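Local coordinates for protein class B carbapenemase GOB-18 (Elizabethkingia meningoseptica, PDB 5K0W) that probably hydrolyses the beta-lactam ring of carbapenems and related antibiotics with the help of two zinc ions, at residues L232-W237 / Q266-N271; F245-K250 / Q260-K265; N199-I204 / Y224-M229. All coordinates share one frame; numbering follows the deposited sequence.

Contact 1 (L232-W237 / Q266-N271); sequences LDFDIW and QSYFQN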
loop_
_atom_site.group_PDB
_atom_site.type_symbol
_atom_site.label_atom_id
_atom_site.label_comp_id
_atom_site.label_asym_id
_atom_site.label_seq_id
_atom_site.Cartn_x
_atom_site.Cartn_y
_atom_site.Cartn_z
ATOM N N LEU A 232 -0.350 17.955 -0.366
ATOM C CA LEU A 232 0.772 17.234 -0.977
ATOM C C LEU A 232 1.057 17.735 -2.388
ATOM O O LEU A 232 0.123 18.082 -3.135
ATOM C CB LEU A 232 0.534 15.695 -0.986
ATOM C CG LEU A 232 0.444 14.978 0.379
ATOM C CD1 LEU A 232 -0.070 13.566 0.223
ATOM C CD2 LEU A 232 1.785 14.982 1.119
ATOM N N ASP A 233 2.362 17.773 -2.744
ATOM C CA ASP A 233 2.855 18.152 -4.082
ATOM C C ASP A 233 3.539 16.936 -4.713
ATOM O O ASP A 233 4.433 16.330 -4.107
ATOM C CB ASP A 233 3.836 19.338 -4.062
ATOM C CG ASP A 233 3.515 20.489 -3.153
ATOM O OD1 ASP A 233 2.469 21.144 -3.372
ATOM O OD2 ASP A 233 4.319 20.749 -2.231
ATOM N N PHE A 234 3.098 16.561 -5.917
ATOM C CA PHE A 234 3.573 15.367 -6.637
ATOM C C PHE A 234 3.326 15.536 -8.133
ATOM O O PHE A 234 2.489 16.348 -8.527
ATOM C CB PHE A 234 2.813 14.101 -6.131
ATOM C CG PHE A 234 1.309 14.169 -6.262
ATOM C CD1 PHE A 234 0.672 13.730 -7.420
ATOM C CD2 PHE A 234 0.528 14.671 -5.229
ATOM C CE1 PHE A 234 -0.709 13.846 -7.564
ATOM C CE2 PHE A 234 -0.861 14.751 -5.363
ATOM C CZ PHE A 234 -1.466 14.331 -6.527
ATOM N N ASP A 235 3.996 14.730 -8.959
ATOM C CA ASP A 235 3.791 14.749 -10.407
ATOM C C ASP A 235 2.873 13.608 -10.759
ATOM O O ASP A 235 1.908 13.794 -11.499
ATOM C CB ASP A 235 5.126 14.634 -11.156
ATOM C CG ASP A 235 5.995 15.876 -11.014
ATOM O OD1 ASP A 235 5.440 16.997 -11.076
ATOM O OD2 ASP A 235 7.238 15.727 -10.863
ATOM N N ILE A 236 3.151 12.428 -10.171
ATOM C CA ILE A 236 2.414 11.189 -10.390
ATOM C C ILE A 236 1.824 10.647 -9.104
ATOM O O ILE A 236 2.479 10.704 -8.063
ATOM C CB ILE A 236 3.336 10.169 -11.106
ATOM C CG1 ILE A 236 3.489 10.551 -12.580
ATOM C CG2 ILE A 236 2.856 8.707 -10.947
ATOM C CD1 ILE A 236 4.514 9.803 -13.328
ATOM N N TRP A 237 0.599 10.092 -9.187
ATOM C CA TRP A 237 -0.060 9.444 -8.056
ATOM C C TRP A 237 -0.646 8.082 -8.439
ATOM O O TRP A 237 -1.136 7.896 -9.552
ATOM C CB TRP A 237 -1.104 10.359 -7.403
ATOM C CG TRP A 237 -2.463 10.300 -8.024
ATOM C CD1 TRP A 237 -2.888 10.959 -9.139
ATOM C CD2 TRP A 237 -3.580 9.528 -7.564
ATOM N NE1 TRP A 237 -4.200 10.634 -9.411
ATOM C CE2 TRP A 237 -4.645 9.749 -8.466
ATOM C CE3 TRP A 237 -3.782 8.656 -6.480
ATOM C CZ2 TRP A 237 -5.901 9.152 -8.300
ATOM C CZ3 TRP A 237 -5.012 8.044 -6.336
ATOM C CH2 TRP A 237 -6.064 8.309 -7.221
ATOM N N GLN A 266 -5.998 16.354 -10.548
ATOM C CA GLN A 266 -7.358 16.743 -10.163
ATOM C C GLN A 266 -8.246 15.594 -9.714
ATOM O O GLN A 266 -9.078 15.796 -8.830
ATOM C CB GLN A 266 -8.026 17.679 -11.178
ATOM C CG GLN A 266 -7.518 19.132 -11.110
ATOM C CD GLN A 266 -7.307 19.662 -9.698
ATOM O OE1 GLN A 266 -8.237 19.776 -8.891
ATOM N NE2 GLN A 266 -6.061 19.982 -9.367
ATOM N N SER A 267 -8.014 14.377 -10.251
ATOM C CA SER A 267 -8.737 13.161 -9.851
ATOM C C SER A 267 -8.332 12.711 -8.436
ATOM O O SER A 267 -9.163 12.154 -7.717
ATOM C CB SER A 267 -8.499 12.031 -10.838
ATOM O OG SER A 267 -9.287 10.913 -10.462
ATOM N N TYR A 268 -7.065 12.949 -8.038
ATOM C CA TYR A 268 -6.593 12.629 -6.692
ATOM C C TYR A 268 -7.342 13.513 -5.699
ATOM O O TYR A 268 -7.811 13.006 -4.689
ATOM C CB TYR A 268 -5.078 12.843 -6.557
ATOM C CG TYR A 268 -4.610 12.924 -5.126
ATOM C CD1 TYR A 268 -4.527 11.783 -4.334
ATOM C CD2 TYR A 268 -4.293 14.149 -4.542
ATOM C CE1 TYR A 268 -4.110 11.853 -3.008
ATOM C CE2 TYR A 268 -3.887 14.232 -3.211
ATOM C CZ TYR A 268 -3.792 13.078 -2.452
ATOM O OH TYR A 268 -3.394 13.148 -1.145
ATOM N N PHE A 269 -7.467 14.826 -5.991
ATOM C CA PHE A 269 -8.157 15.772 -5.122
ATOM C C PHE A 269 -9.666 15.576 -5.083
ATOM O O PHE A 269 -10.273 15.765 -4.030
ATOM C CB PHE A 269 -7.749 17.218 -5.422
ATOM C CG PHE A 269 -6.281 17.456 -5.169
ATOM C CD1 PHE A 269 -5.776 17.494 -3.868
ATOM C CD2 PHE A 269 -5.393 17.611 -6.228
ATOM C CE1 PHE A 269 -4.417 17.704 -3.631
ATOM C CE2 PHE A 269 -4.024 17.810 -5.991
ATOM C CZ PHE A 269 -3.547 17.853 -4.692
ATOM N N GLN A 270 -10.265 15.154 -6.204
ATOM C CA GLN A 270 -11.703 14.879 -6.281
ATOM C C GLN A 270 -12.063 13.665 -5.424
ATOM O O GLN A 270 -12.997 13.755 -4.631
ATOM C CB GLN A 270 -12.161 14.704 -7.736
ATOM C CG GLN A 270 -12.386 16.055 -8.415
ATOM C CD GLN A 270 -12.557 15.975 -9.912
ATOM O OE1 GLN A 270 -11.651 15.559 -10.658
ATOM N NE2 GLN A 270 -13.696 16.464 -10.386
ATOM N N ASN A 271 -11.272 12.571 -5.523
ATOM C CA ASN A 271 -11.445 11.347 -4.738
ATOM C C ASN A 271 -11.198 11.623 -3.276
ATOM O O ASN A 271 -11.923 11.094 -2.443
ATOM C CB ASN A 271 -10.495 10.235 -5.207
ATOM C CG ASN A 271 -10.830 9.665 -6.553
ATOM O OD1 ASN A 271 -12.000 9.487 -6.911
ATOM N ND2 ASN A 271 -9.804 9.342 -7.318
#
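Leu232 opens the contact by bringing its CD1 methyl to 3.6 Å from Tyr268 OH, the two side chains crossing at about a right angle. The hydroxyl has its polar partner elsewhere, in a hydrogen bond with the backbone O of Met229. The carbonyl oxygen of Leu232 faces a different aromatic: Leu232 O lies at the edge of the Phe269 ring, near its plane and 4.0 Å from Phe269 CZ.

Phe234 carries the middle of the contact. Its CG stands between the backbone N and the carbonyl carbon (chi1 57°), a torsion that turns the ring from the loop toward the helix with CE2 and CZ leading. These two atoms meet the face of Tyr268 in a T-shaped pair, with Phe234 CZ 3.5 Å from Tyr268 CD2, ring centroids 5.0 Å apart and planes at 85°. Phe234 CE2 also comes 4.2 Å from Phe269 CZ, obliquely to both rings.

Where the strand has begun, Trp237 spreads its indole over the helix. Tyr268 CB sits above one face of it in a CH-pi contact, 3.6 Å from the centroid of the five-membered ring of Trp237 and only 7° off the ring normal. The far end of the benzo ring extends to Asn271, with Trp237 CH2 3.9 Å from Asn271 ND2. The indole N-H is hydrogen-bonded to Asp264 O, which ties the rotation of the flat group to the chain just before the helix.

Phe234, Trp237 and Tyr268 thus form an aromatic cluster that joins edge strand 236-239 and the loop leading into it to the start of helix 265-284. Across the contact the chemistry is mostly apolar and aromatic, while the polar ends of Tyr268 and Trp237 are satisfied by backbone oxygens from adjoining parts of the fold.

Contact 2 (F245-K250 / Q260-K265); sequences FDLHEK and QLFMDK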
loop_
_atom_site.group_PDB
_atom_site.type_symbol
_atom_site.label_atom_id
_atom_site.label_comp_id
_atom_site.label_asym_id
_atom_site.label_seq_id
_atom_site.Cartn_x
_atom_site.Cartn_y
_atom_site.Cartn_z
ATOM N N PHE A 245 -7.153 4.577 -8.596
ATOM C CA PHE A 245 -6.509 5.459 -9.555
ATOM C C PHE A 245 -6.946 5.146 -10.977
ATOM O O PHE A 245 -6.330 5.628 -11.929
ATOM C CB PHE A 245 -4.987 5.525 -9.374
ATOM C CG PHE A 245 -4.200 4.241 -9.500
ATOM C CD1 PHE A 245 -4.185 3.310 -8.469
ATOM C CD2 PHE A 245 -3.386 4.013 -10.603
ATOM C CE1 PHE A 245 -3.421 2.145 -8.565
ATOM C CE2 PHE A 245 -2.601 2.862 -10.688
ATOM C CZ PHE A 245 -2.628 1.932 -9.670
ATOM N N ASP A 246 -8.067 4.390 -11.110
ATOM C CA ASP A 246 -8.737 4.002 -12.359
ATOM C C ASP A 246 -7.767 3.438 -13.394
ATOM O O ASP A 246 -7.735 3.906 -14.532
ATOM C CB ASP A 246 -9.537 5.181 -12.941
ATOM C CG ASP A 246 -10.412 5.914 -11.946
ATOM O OD1 ASP A 246 -11.396 5.304 -11.458
ATOM O OD2 ASP A 246 -10.143 7.113 -11.691
ATOM N N LEU A 247 -6.953 2.451 -12.980
ATOM C CA LEU A 247 -5.931 1.828 -13.817
ATOM C C LEU A 247 -6.499 1.207 -15.076
ATOM O O LEU A 247 -5.951 1.426 -16.154
ATOM C CB LEU A 247 -5.142 0.782 -13.001
ATOM C CG LEU A 247 -4.104 -0.062 -13.751
ATOM C CD1 LEU A 247 -2.945 0.791 -14.221
ATOM C CD2 LEU A 247 -3.620 -1.205 -12.904
ATOM N N HIS A 248 -7.603 0.443 -14.936
ATOM C CA HIS A 248 -8.246 -0.285 -16.040
ATOM C C HIS A 248 -9.084 0.557 -16.985
ATOM O O HIS A 248 -9.433 0.079 -18.064
ATOM C CB HIS A 248 -8.960 -1.548 -15.539
ATOM C CG HIS A 248 -8.130 -2.338 -14.575
ATOM N ND1 HIS A 248 -6.951 -2.953 -14.961
ATOM C CD2 HIS A 248 -8.304 -2.525 -13.249
ATOM C CE1 HIS A 248 -6.470 -3.515 -13.869
ATOM N NE2 HIS A 248 -7.249 -3.286 -12.817
ATOM N N GLU A 249 -9.360 1.816 -16.610
ATOM C CA GLU A 249 -10.056 2.789 -17.451
ATOM C C GLU A 249 -9.016 3.562 -18.272
ATOM O O GLU A 249 -9.268 3.908 -19.423
ATOM C CB GLU A 249 -10.898 3.742 -16.598
ATOM C CG GLU A 249 -12.257 3.156 -16.257
ATOM C CD GLU A 249 -13.014 3.779 -15.097
ATOM O OE1 GLU A 249 -13.648 3.017 -14.331
ATOM O OE2 GLU A 249 -12.997 5.023 -14.964
ATOM N N LYS A 250 -7.833 3.795 -17.667
ATOM C CA LYS A 250 -6.681 4.494 -18.230
ATOM C C LYS A 250 -5.933 3.649 -19.248
ATOM O O LYS A 250 -5.480 4.189 -20.261
ATOM C CB LYS A 250 -5.707 4.885 -17.116
ATOM C CG LYS A 250 -6.131 6.093 -16.340
ATOM C CD LYS A 250 -5.292 6.247 -15.095
ATOM C CE LYS A 250 -5.724 7.491 -14.379
ATOM N NZ LYS A 250 -4.890 7.762 -13.191
ATOM N N GLN A 260 2.046 9.853 -18.172
ATOM C CA GLN A 260 0.995 10.903 -18.211
ATOM C C GLN A 260 -0.391 10.409 -17.862
ATOM O O GLN A 260 -1.271 11.224 -17.591
ATOM C CB GLN A 260 0.968 11.640 -19.557
ATOM C CG GLN A 260 2.169 12.552 -19.782
ATOM C CD GLN A 260 3.224 11.921 -20.646
ATOM O OE1 GLN A 260 3.398 10.688 -20.693
ATOM N NE2 GLN A 260 3.967 12.761 -21.347
ATOM N N LEU A 261 -0.589 9.077 -17.863
ATOM C CA LEU A 261 -1.847 8.454 -17.461
ATOM C C LEU A 261 -2.037 8.668 -15.958
ATOM O O LEU A 261 -3.168 8.805 -15.499
ATOM C CB LEU A 261 -1.829 6.939 -17.738
ATOM C CG LEU A 261 -1.820 6.482 -19.185
ATOM C CD1 LEU A 261 -1.388 5.043 -19.280
ATOM C CD2 LEU A 261 -3.193 6.690 -19.849
ATOM N N PHE A 262 -0.921 8.712 -15.207
ATOM C CA PHE A 262 -0.911 8.839 -13.756
ATOM C C PHE A 262 -0.592 10.247 -13.246
ATOM O O PHE A 262 -0.232 10.434 -12.079
ATOM C CB PHE A 262 -0.032 7.729 -13.137
ATOM C CG PHE A 262 -0.286 6.393 -13.792
ATOM C CD1 PHE A 262 -1.491 5.720 -13.595
ATOM C CD2 PHE A 262 0.637 5.850 -14.679
ATOM C CE1 PHE A 262 -1.755 4.511 -14.248
ATOM C CE2 PHE A 262 0.382 4.633 -15.320
ATOM C CZ PHE A 262 -0.809 3.970 -15.094
ATOM N N MET A 263 -0.811 11.243 -14.115
ATOM C CA MET A 263 -0.584 12.661 -13.834
ATOM C C MET A 263 -1.911 13.405 -13.729
ATOM O O MET A 263 -1.959 14.622 -13.914
ATOM C CB MET A 263 0.291 13.273 -14.925
ATOM C CG MET A 263 1.681 12.732 -14.922
ATOM S SD MET A 263 2.713 13.603 -16.098
ATOM C CE MET A 263 4.271 12.981 -15.624
ATOM N N ASP A 264 -2.990 12.674 -13.417
ATOM C CA ASP A 264 -4.312 13.254 -13.287
ATOM C C ASP A 264 -4.496 13.713 -11.844
ATOM O O ASP A 264 -5.248 13.105 -11.064
ATOM C CB ASP A 264 -5.404 12.275 -13.776
ATOM C CG ASP A 264 -5.437 10.904 -13.102
ATOM O OD1 ASP A 264 -4.363 10.428 -12.663
ATOM O OD2 ASP A 264 -6.537 10.291 -13.048
ATOM N N LYS A 265 -3.751 14.778 -11.482
ATOM C CA LYS A 265 -3.755 15.394 -10.151
ATOM C C LYS A 265 -5.158 15.759 -9.675
ATOM O O LYS A 265 -5.486 15.476 -8.530
ATOM C CB LYS A 265 -2.837 16.621 -10.102
ATOM C CG LYS A 265 -1.360 16.312 -10.199
ATOM C CD LYS A 265 -0.544 17.393 -9.505
ATOM C CE LYS A 265 0.437 18.043 -10.445
ATOM N NZ LYS A 265 1.427 18.877 -9.710
#
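Lys250 and Asp264 reach for each other from opposite directions. The lysine chain is extended beyond CG and delivers its ammonium to the carboxylate as a salt bridge, with Lys250 NZ 2.8 Å from Asp264 OD1. The approach is on the syn side of that oxygen but 32° out of the carboxylate plane. Lys250 NZ also donates to Phe245 O at 2.9 Å, tilted 16° from the carbonyl plane, and these two bonds do most of the holding. Weak bonds from Lys250 NZ to Asp264 OD2 at 3.0 Å and Leu261 O at 3.1 Å must share the remaining N-H.

Beside this polar centre the side chains of Phe245 and Phe262 cross obliquely, with Phe245 CD2 3.9 Å from Phe262 CD1, which lies near the plane of the Phe245 ring. Leu247 comes to the edge of Phe262, its CD1 methyl 3.9 Å from Phe262 CE1.

A lysine thus clamps helix 247-250 to the 3-10 turn and loop ahead of helix 265-284, where Asp264 is the centre of an inverse gamma turn. The clamp also holds Phe245 near the dizinc site, its side chain about 6 Å from that of zinc ligand His241.

Contact 3 (N199-I204 / Y224-M229); sequences NMPSVI and YTFGVM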
loop_
_atom_site.group_PDB
_atom_site.type_symbol
_atom_site.label_atom_id
_atom_site.label_comp_id
_atom_site.label_asym_id
_atom_site.label_seq_id
_atom_site.Cartn_x
_atom_site.Cartn_y
_atom_site.Cartn_z
ATOM N N ASN A 199 -2.364 5.926 0.194
ATOM C CA ASN A 199 -3.283 5.014 0.843
ATOM C C ASN A 199 -4.513 5.884 1.136
ATOM O O ASN A 199 -4.530 6.652 2.098
ATOM C CB ASN A 199 -2.714 4.357 2.099
ATOM C CG ASN A 199 -3.592 3.212 2.546
ATOM O OD1 ASN A 199 -3.576 2.118 1.978
ATOM N ND2 ASN A 199 -4.496 3.492 3.452
ATOM N N MET A 200 -5.498 5.816 0.229
ATOM C CA MET A 200 -6.744 6.578 0.265
ATOM C C MET A 200 -7.497 6.412 1.590
ATOM O O MET A 200 -7.677 5.285 2.056
ATOM C CB MET A 200 -7.639 6.293 -0.961
ATOM C CG MET A 200 -6.973 6.598 -2.314
ATOM S SD MET A 200 -6.208 8.249 -2.447
ATOM C CE MET A 200 -7.696 9.324 -2.683
ATOM N N PRO A 201 -7.858 7.536 2.249
ATOM C CA PRO A 201 -8.474 7.436 3.574
ATOM C C PRO A 201 -9.965 7.082 3.617
ATOM O O PRO A 201 -10.809 7.912 3.953
ATOM C CB PRO A 201 -8.118 8.780 4.215
ATOM C CG PRO A 201 -8.032 9.726 3.062
ATOM C CD PRO A 201 -7.660 8.949 1.845
ATOM N N SER A 202 -10.285 5.825 3.301
ATOM C CA SER A 202 -11.653 5.286 3.366
ATOM C C SER A 202 -12.001 4.782 4.786
ATOM O O SER A 202 -11.096 4.502 5.580
ATOM C CB SER A 202 -11.856 4.193 2.320
ATOM O OG SER A 202 -10.743 3.319 2.243
ATOM N N VAL A 203 -13.310 4.698 5.104
ATOM C CA VAL A 203 -13.819 4.240 6.413
ATOM C C VAL A 203 -14.374 2.812 6.302
ATOM O O VAL A 203 -15.331 2.593 5.564
ATOM C CB VAL A 203 -14.821 5.243 7.080
ATOM C CG1 VAL A 203 -15.343 4.715 8.421
ATOM C CG2 VAL A 203 -14.182 6.610 7.267
ATOM N N ILE A 204 -13.776 1.856 7.057
ATOM C CA ILE A 204 -14.158 0.429 7.073
ATOM C C ILE A 204 -15.156 0.031 8.182
ATOM O O ILE A 204 -15.744 -1.060 8.115
ATOM C CB ILE A 204 -12.925 -0.509 7.009
ATOM C CG1 ILE A 204 -12.071 -0.439 8.310
ATOM C CG2 ILE A 204 -12.096 -0.171 5.755
ATOM C CD1 ILE A 204 -10.950 -1.431 8.411
ATOM N N TYR A 224 -6.699 14.525 10.630
ATOM C CA TYR A 224 -5.340 14.953 10.340
ATOM C C TYR A 224 -5.035 14.563 8.878
ATOM O O TYR A 224 -4.712 15.438 8.070
ATOM C CB TYR A 224 -4.374 14.273 11.320
ATOM C CG TYR A 224 -2.918 14.270 10.892
ATOM C CD1 TYR A 224 -2.388 13.212 10.149
ATOM C CD2 TYR A 224 -2.056 15.291 11.284
ATOM C CE1 TYR A 224 -1.047 13.203 9.760
ATOM C CE2 TYR A 224 -0.712 15.284 10.917
ATOM C CZ TYR A 224 -0.209 14.240 10.153
ATOM O OH TYR A 224 1.124 14.243 9.805
ATOM N N THR A 225 -5.200 13.241 8.553
ATOM C CA THR A 225 -4.999 12.599 7.255
ATOM C C THR A 225 -5.581 13.391 6.102
ATOM O O THR A 225 -4.872 13.587 5.116
ATOM C CB THR A 225 -5.434 11.135 7.302
ATOM O OG1 THR A 225 -4.653 10.504 8.291
ATOM C CG2 THR A 225 -5.190 10.393 5.984
ATOM N N PHE A 226 -6.837 13.876 6.226
ATOM C CA PHE A 226 -7.460 14.684 5.171
ATOM C C PHE A 226 -6.745 16.022 5.005
ATOM O O PHE A 226 -6.483 16.441 3.870
ATOM C CB PHE A 226 -8.979 14.848 5.373
ATOM C CG PHE A 226 -9.791 13.586 5.123
ATOM C CD1 PHE A 226 -9.928 13.065 3.839
ATOM C CD2 PHE A 226 -10.479 12.964 6.155
ATOM C CE1 PHE A 226 -10.700 11.918 3.609
ATOM C CE2 PHE A 226 -11.228 11.814 5.922
ATOM C CZ PHE A 226 -11.336 11.301 4.653
ATOM N N GLY A 227 -6.351 16.625 6.125
ATOM C CA GLY A 227 -5.622 17.887 6.111
ATOM C C GLY A 227 -4.300 17.783 5.373
ATOM O O GLY A 227 -4.066 18.503 4.404
ATOM N N VAL A 228 -3.447 16.861 5.805
ATOM C CA VAL A 228 -2.105 16.624 5.267
ATOM C C VAL A 228 -2.108 16.130 3.787
ATOM O O VAL A 228 -1.267 16.557 2.992
ATOM C CB VAL A 228 -1.289 15.744 6.271
ATOM C CG1 VAL A 228 -1.849 14.329 6.389
ATOM C CG2 VAL A 228 0.200 15.719 5.941
ATOM N N MET A 229 -3.098 15.296 3.412
ATOM C CA MET A 229 -3.211 14.763 2.050
ATOM C C MET A 229 -3.609 15.801 0.973
ATOM O O MET A 229 -3.214 15.651 -0.183
ATOM C CB MET A 229 -4.073 13.491 2.001
ATOM C CG MET A 229 -3.326 12.240 2.419
ATOM S SD MET A 229 -4.309 10.716 2.411
ATOM C CE MET A 229 -3.957 10.081 0.767
#
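Pro201 meets Phe226, Met229 and Thr225 of the helix through successive atoms of its ring, and these apolar contacts make up most of the interface. Pro201 CG approaches Phe226 CE1 to 3.5 Å, the two side chains crossing at a slant. The Met229 sulfur meets the end of the proline ring, with Pro201 CD 3.8 Å from Met229 SD. On the other side of CG, Pro201 CB touches the methyl of Thr225, 3.8 Å from Thr225 CG2. The Met229 chain is bent at its last torsion (chi3 93°), which carries the terminal methyl past the proline toward Asn199 and Met200; there Met229 CE lies 4.3 Å from Met200 SD.

Backbone oxygens of the loop also take part, but as packing partners. Asn199 O is 3.7 Å from Met229 CE, and Pro201 O is 3.5 Å from Phe226 CZ. Pro201 is the centre of an inverse gamma turn, and Ser202 N donates to Met200 O at 2.9 Å across it.

Polar side chains look elsewhere for their partners. Thr225 offers the proline its methyl, while its OG1 has its main hydrogen-bond partner in Pro173 O. Asn199 OD1 accepts from Ser240 OG and from NE2 of the zinc ligand Gln98, a bond that probably fixes the rotation of the glutamine amide, and Ser202 OG makes a weak hydrogen bond with ND1 of another ligand of the same metal, His175.

Chemically, then, the segment has two roles. Its proline seats the loop on helix 218-230 by apolar packing, whereas the flanking polar residues serve as a second shell for the zinc site. Among the ligands they reach is a glutamine where most relatives have histidine, consistent with the unusual metal site of this enzyme.

All three contacts follow the C-terminal half of the chain. Contact 3 closes before contact 1 opens, and contact 2 is nested in the loop contact 1 closes. Contacts 1 and 2 have centres about 10 Å apart and are joined by a probable hydrogen bond from Trp237 N to Phe262 O, 3.0 Å. Contacts 1 and 3, centres about 13 Å apart, touch where helices 218-230 and 265-284 meet and where Met200 packs on Trp237. Contacts 2 and 3, centres about 20 Å apart, do not touch. Contact 1 joins edge strand 236-239 to helix 265-284, contact 3 the loop after strand 192-198 to helix 218-230, and contacts 2 and 3 approach ligands of different zinc ions.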